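Long-range contact in glucanase (Clostridium thermocellum, PDB 5GXX), which probably hydrolyses internal beta-1,4-glucosidic bonds of cellulose, as a family 9 endoglucanase working within the cellulosome: residues W241-I254 with R303-Y315. The protein carries 1 engineered substitution. Residues are numbered along the deposited sequence; the frame is centred on the assembly and turned at random.
Sequences WAHCWDDCHYGAMI and RYATTEAFLAFVY. With CA (calcium ion), chain C.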
# COMPACT_ATOMS: atom_id res chain seq x y z
N TRP A 241 -19.02 10.75 -48.43
CA TRP A 241 -18.97 10.13 -47.12
C TRP A 241 -19.98 8.97 -47.16
O TRP A 241 -20.51 8.67 -48.23
CB TRP A 241 -19.24 11.16 -46.01
CG TRP A 241 -18.72 10.72 -44.66
CD1 TRP A 241 -19.47 10.36 -43.58
CD2 TRP A 241 -17.35 10.62 -44.25
NE1 TRP A 241 -18.65 10.03 -42.52
CE2 TRP A 241 -17.34 10.16 -42.92
CE3 TRP A 241 -16.12 10.88 -44.88
CZ2 TRP A 241 -16.16 9.97 -42.19
CZ3 TRP A 241 -14.94 10.65 -44.16
CH2 TRP A 241 -14.97 10.19 -42.83
N ALA A 242 -20.21 8.33 -46.02
CA ALA A 242 -21.17 7.24 -45.88
C ALA A 242 -22.39 7.66 -45.07
O ALA A 242 -22.28 8.42 -44.10
CB ALA A 242 -20.54 6.04 -45.18
N HIS A 243 -23.53 7.10 -45.44
CA HIS A 243 -24.66 6.96 -44.54
C HIS A 243 -24.16 6.35 -43.23
O HIS A 243 -23.51 5.32 -43.25
CB HIS A 243 -25.65 6.00 -45.19
CG HIS A 243 -26.99 5.95 -44.53
ND1 HIS A 243 -27.99 6.85 -44.83
CD2 HIS A 243 -27.49 5.12 -43.59
CE1 HIS A 243 -29.05 6.56 -44.09
NE2 HIS A 243 -28.78 5.51 -43.34
N CYS A 244 -24.48 6.99 -42.11
CA CYS A 244 -24.03 6.51 -40.81
C CYS A 244 -24.79 7.17 -39.67
O CYS A 244 -25.65 8.04 -39.90
CB CYS A 244 -22.53 6.80 -40.65
SG CYS A 244 -22.12 8.58 -40.60
N TRP A 245 -24.45 6.78 -38.45
CA TRP A 245 -25.11 7.31 -37.25
C TRP A 245 -25.20 8.83 -37.19
O TRP A 245 -26.13 9.35 -36.57
CB TRP A 245 -24.47 6.78 -35.96
CG TRP A 245 -23.02 7.19 -35.85
CD1 TRP A 245 -21.92 6.51 -36.31
CD2 TRP A 245 -22.51 8.42 -35.31
NE1 TRP A 245 -20.77 7.23 -36.09
CE2 TRP A 245 -21.11 8.40 -35.46
CE3 TRP A 245 -23.11 9.53 -34.69
CZ2 TRP A 245 -20.29 9.45 -35.03
CZ3 TRP A 245 -22.29 10.57 -34.26
CH2 TRP A 245 -20.90 10.52 -34.44
N ASP A 246 -24.22 9.53 -37.75
CA ASP A 246 -24.18 10.99 -37.69
C ASP A 246 -24.97 11.70 -38.79
O ASP A 246 -25.35 12.88 -38.67
CB ASP A 246 -22.72 11.45 -37.76
CG ASP A 246 -22.59 12.95 -37.61
OD1 ASP A 246 -22.82 13.43 -36.49
OD2 ASP A 246 -22.30 13.63 -38.61
N ASP A 247 -25.18 10.98 -39.89
CA ASP A 247 -25.65 11.57 -41.12
C ASP A 247 -26.33 10.56 -42.05
O ASP A 247 -25.68 9.77 -42.75
CB ASP A 247 -24.50 12.28 -41.83
CG ASP A 247 -24.96 13.15 -42.98
OD1 ASP A 247 -26.17 13.13 -43.33
OD2 ASP A 247 -24.08 13.83 -43.55
N CYS A 248 -27.65 10.62 -42.06
CA CYS A 248 -28.51 9.75 -42.85
C CYS A 248 -29.07 10.43 -44.09
O CYS A 248 -29.99 9.90 -44.71
CB CYS A 248 -29.65 9.22 -41.97
SG CYS A 248 -29.17 7.97 -40.76
N HIS A 249 -28.56 11.59 -44.50
CA HIS A 249 -29.11 12.24 -45.69
C HIS A 249 -28.94 11.41 -46.95
O HIS A 249 -29.79 11.47 -47.84
CB HIS A 249 -28.70 13.71 -45.93
CG HIS A 249 -27.36 13.90 -46.57
ND1 HIS A 249 -26.20 14.00 -45.82
CD2 HIS A 249 -26.99 14.11 -47.86
CE1 HIS A 249 -25.18 14.22 -46.62
NE2 HIS A 249 -25.62 14.27 -47.87
N TYR A 250 -27.86 10.64 -47.00
CA TYR A 250 -27.54 9.79 -48.15
C TYR A 250 -28.71 8.85 -48.44
O TYR A 250 -29.24 8.80 -49.55
CB TYR A 250 -26.24 9.00 -47.91
CG TYR A 250 -25.12 9.92 -47.46
CD1 TYR A 250 -24.37 10.62 -48.40
CD2 TYR A 250 -24.85 10.13 -46.11
CE1 TYR A 250 -23.37 11.50 -48.00
CE2 TYR A 250 -23.86 11.02 -45.71
CZ TYR A 250 -23.14 11.71 -46.66
OH TYR A 250 -22.17 12.61 -46.28
N GLY A 251 -29.11 8.09 -47.42
CA GLY A 251 -30.22 7.15 -47.54
C GLY A 251 -31.54 7.87 -47.75
O GLY A 251 -32.39 7.37 -48.49
N ALA A 252 -31.71 9.03 -47.11
CA ALA A 252 -32.94 9.79 -47.30
C ALA A 252 -33.13 10.22 -48.76
O ALA A 252 -34.25 10.19 -49.26
CB ALA A 252 -32.99 10.98 -46.36
N MET A 253 -32.06 10.62 -49.44
CA MET A 253 -32.11 11.01 -50.84
C MET A 253 -32.54 9.83 -51.73
O MET A 253 -33.33 9.99 -52.67
CB MET A 253 -30.78 11.61 -51.31
CG MET A 253 -30.35 12.91 -50.61
SD MET A 253 -31.45 14.34 -50.88
CE MET A 253 -30.80 14.96 -52.43
N ILE A 254 -32.04 8.65 -51.40
CA ILE A 254 -32.43 7.43 -52.09
C ILE A 254 -33.92 7.15 -51.92
O ILE A 254 -34.61 6.87 -52.90
CB ILE A 254 -31.53 6.24 -51.68
CG1 ILE A 254 -30.15 6.41 -52.32
CG2 ILE A 254 -32.16 4.89 -52.06
CD1 ILE A 254 -29.09 5.50 -51.72
N ARG A 303 -17.96 -1.15 -41.28
CA ARG A 303 -19.23 -0.47 -40.99
C ARG A 303 -19.67 0.43 -42.13
O ARG A 303 -20.80 0.31 -42.63
CB ARG A 303 -19.09 0.34 -39.69
CG ARG A 303 -20.23 1.30 -39.39
CD ARG A 303 -19.80 2.71 -39.69
NE ARG A 303 -18.45 3.12 -39.30
CZ ARG A 303 -18.16 3.80 -38.19
NH1 ARG A 303 -19.10 4.12 -37.30
NH2 ARG A 303 -16.93 4.23 -37.98
N TYR A 304 -18.78 1.31 -42.60
CA TYR A 304 -19.19 2.23 -43.67
C TYR A 304 -19.46 1.50 -44.99
O TYR A 304 -20.49 1.73 -45.63
CB TYR A 304 -18.13 3.30 -43.88
CG TYR A 304 -17.92 4.28 -42.76
CD1 TYR A 304 -18.98 5.03 -42.24
CD2 TYR A 304 -16.66 4.50 -42.26
CE1 TYR A 304 -18.77 5.98 -41.23
CE2 TYR A 304 -16.43 5.45 -41.27
CZ TYR A 304 -17.49 6.18 -40.76
OH TYR A 304 -17.27 7.13 -39.79
N ALA A 305 -18.58 0.57 -45.35
CA ALA A 305 -18.68 -0.08 -46.67
C ALA A 305 -19.90 -0.99 -46.73
O ALA A 305 -20.62 -0.97 -47.74
CB ALA A 305 -17.39 -0.82 -47.00
N THR A 306 -20.18 -1.70 -45.64
CA THR A 306 -21.36 -2.56 -45.61
C THR A 306 -22.68 -1.78 -45.54
O THR A 306 -23.70 -2.28 -46.02
CB THR A 306 -21.31 -3.61 -44.49
OG1 THR A 306 -21.25 -2.98 -43.21
CG2 THR A 306 -20.10 -4.49 -44.66
N THR A 307 -22.66 -0.59 -44.96
CA THR A 307 -23.85 0.28 -44.94
C THR A 307 -24.12 0.79 -46.35
O THR A 307 -25.26 0.77 -46.83
CB THR A 307 -23.68 1.46 -43.94
OG1 THR A 307 -23.49 0.92 -42.62
CG2 THR A 307 -24.93 2.36 -43.97
N GLU A 308 -23.05 1.20 -47.03
CA GLU A 308 -23.18 1.66 -48.42
C GLU A 308 -23.64 0.51 -49.31
O GLU A 308 -24.40 0.75 -50.25
CB GLU A 308 -21.88 2.28 -48.93
CG GLU A 308 -21.60 3.62 -48.25
CD GLU A 308 -22.64 4.66 -48.60
OE1 GLU A 308 -23.10 4.69 -49.77
OE2 GLU A 308 -23.04 5.48 -47.74
N ALA A 309 -23.21 -0.72 -49.00
CA ALA A 309 -23.73 -1.88 -49.73
C ALA A 309 -25.26 -1.95 -49.63
O ALA A 309 -25.93 -2.13 -50.64
CB ALA A 309 -23.07 -3.20 -49.28
N PHE A 310 -25.80 -1.74 -48.43
CA PHE A 310 -27.26 -1.72 -48.29
C PHE A 310 -27.91 -0.63 -49.12
O PHE A 310 -28.86 -0.91 -49.84
CB PHE A 310 -27.64 -1.59 -46.81
CG PHE A 310 -29.12 -1.63 -46.54
CD1 PHE A 310 -29.91 -2.65 -47.06
CD2 PHE A 310 -29.72 -0.65 -45.76
CE1 PHE A 310 -31.27 -2.70 -46.81
CE2 PHE A 310 -31.09 -0.68 -45.50
CZ PHE A 310 -31.87 -1.71 -46.03
N LEU A 311 -27.40 0.59 -49.05
CA LEU A 311 -27.96 1.67 -49.86
C LEU A 311 -27.91 1.38 -51.35
O LEU A 311 -28.86 1.67 -52.08
CB LEU A 311 -27.23 2.98 -49.60
CG LEU A 311 -27.81 3.89 -48.52
CD1 LEU A 311 -27.81 3.24 -47.14
CD2 LEU A 311 -27.08 5.23 -48.47
N ALA A 312 -26.78 0.79 -51.79
CA ALA A 312 -26.59 0.44 -53.19
C ALA A 312 -27.57 -0.63 -53.65
O ALA A 312 -28.13 -0.51 -54.74
CB ALA A 312 -25.14 0.03 -53.45
N PHE A 313 -27.82 -1.64 -52.82
CA PHE A 313 -28.81 -2.66 -53.14
C PHE A 313 -30.20 -2.02 -53.27
O PHE A 313 -30.94 -2.31 -54.21
CB PHE A 313 -28.88 -3.77 -52.07
CG PHE A 313 -27.79 -4.82 -52.13
CD1 PHE A 313 -27.41 -5.46 -53.31
CD2 PHE A 313 -27.19 -5.23 -50.95
CE1 PHE A 313 -26.42 -6.44 -53.31
CE2 PHE A 313 -26.23 -6.24 -50.92
CZ PHE A 313 -25.83 -6.85 -52.11
N VAL A 314 -30.58 -1.19 -52.29
CA VAL A 314 -31.90 -0.58 -52.29
C VAL A 314 -32.08 0.29 -53.53
O VAL A 314 -33.11 0.24 -54.21
CB VAL A 314 -32.18 0.21 -50.99
CG1 VAL A 314 -33.49 1.02 -51.12
CG2 VAL A 314 -32.28 -0.70 -49.78
N TYR A 315 -31.05 1.07 -53.87
CA TYR A 315 -31.13 1.94 -55.02
C TYR A 315 -31.18 1.13 -56.32
O TYR A 315 -32.04 1.37 -57.18
CB TYR A 315 -29.99 2.97 -55.05
CG TYR A 315 -30.22 3.96 -56.17
CD1 TYR A 315 -31.31 4.85 -56.12
CD2 TYR A 315 -29.38 3.98 -57.29
CE1 TYR A 315 -31.56 5.72 -57.16
CE2 TYR A 315 -29.63 4.88 -58.34
CZ TYR A 315 -30.71 5.74 -58.26
OH TYR A 315 -30.97 6.64 -59.27
CA CA C . -26.57 14.87 -38.50
O HOH W 1 -22.46 3.50 -41.52
O HOH W 2 -17.95 7.52 -36.98
O HOH W 3 -25.27 14.98 -36.65
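Leu311 is the bump that fills the hollow formed by His243, Tyr250, Gly251 and Ile254. CD1 lies over one face of the His243 imidazole, a CH-pi contact 4.1 Å from the ring centroid, while CD2 fits against the backbone N of Gly251, whose missing side chain makes room for the imidazole. With CG anti to the backbone N (chi1 -169°), that ring reaches the first turn of helix 249-260, where His243 ND1 takes a bent bond from Gly251 N (3.1 Å), tilted 29° from the ring plane. Thr307 CG2 lies at the ring's edge, beside CD2. Farther along, Ile254 packs CD1 against Leu311 CB at 3.8 Å and sets CG2 at the edge of the Tyr315 ring. Segments 249-254 and 303-315 run nearly parallel, 8° apart, their axes 10.5 Å from each other, within the (alpha/alpha)6-barrel catalytic domain of family 9.

At the other end, Ala242 CB rests obliquely on the Tyr304 ring, 3.5 Å from Tyr304 CD1, and Cys244 CB meets the edge. The folded side chain of Glu308 lifts OE2 to His243 N (2.9 Å, 149°). Water links His243 O to Thr307 OG1, and another joins Trp245 NE1 to Tyr304 OH. Arg303 NH1, near the Trp245 edge, forms a salt bridge with Asp413. The buried His243 backbone N and O are thus both satisfied, by carboxylate and water, next to the turn whose Asp246 O binds calcium.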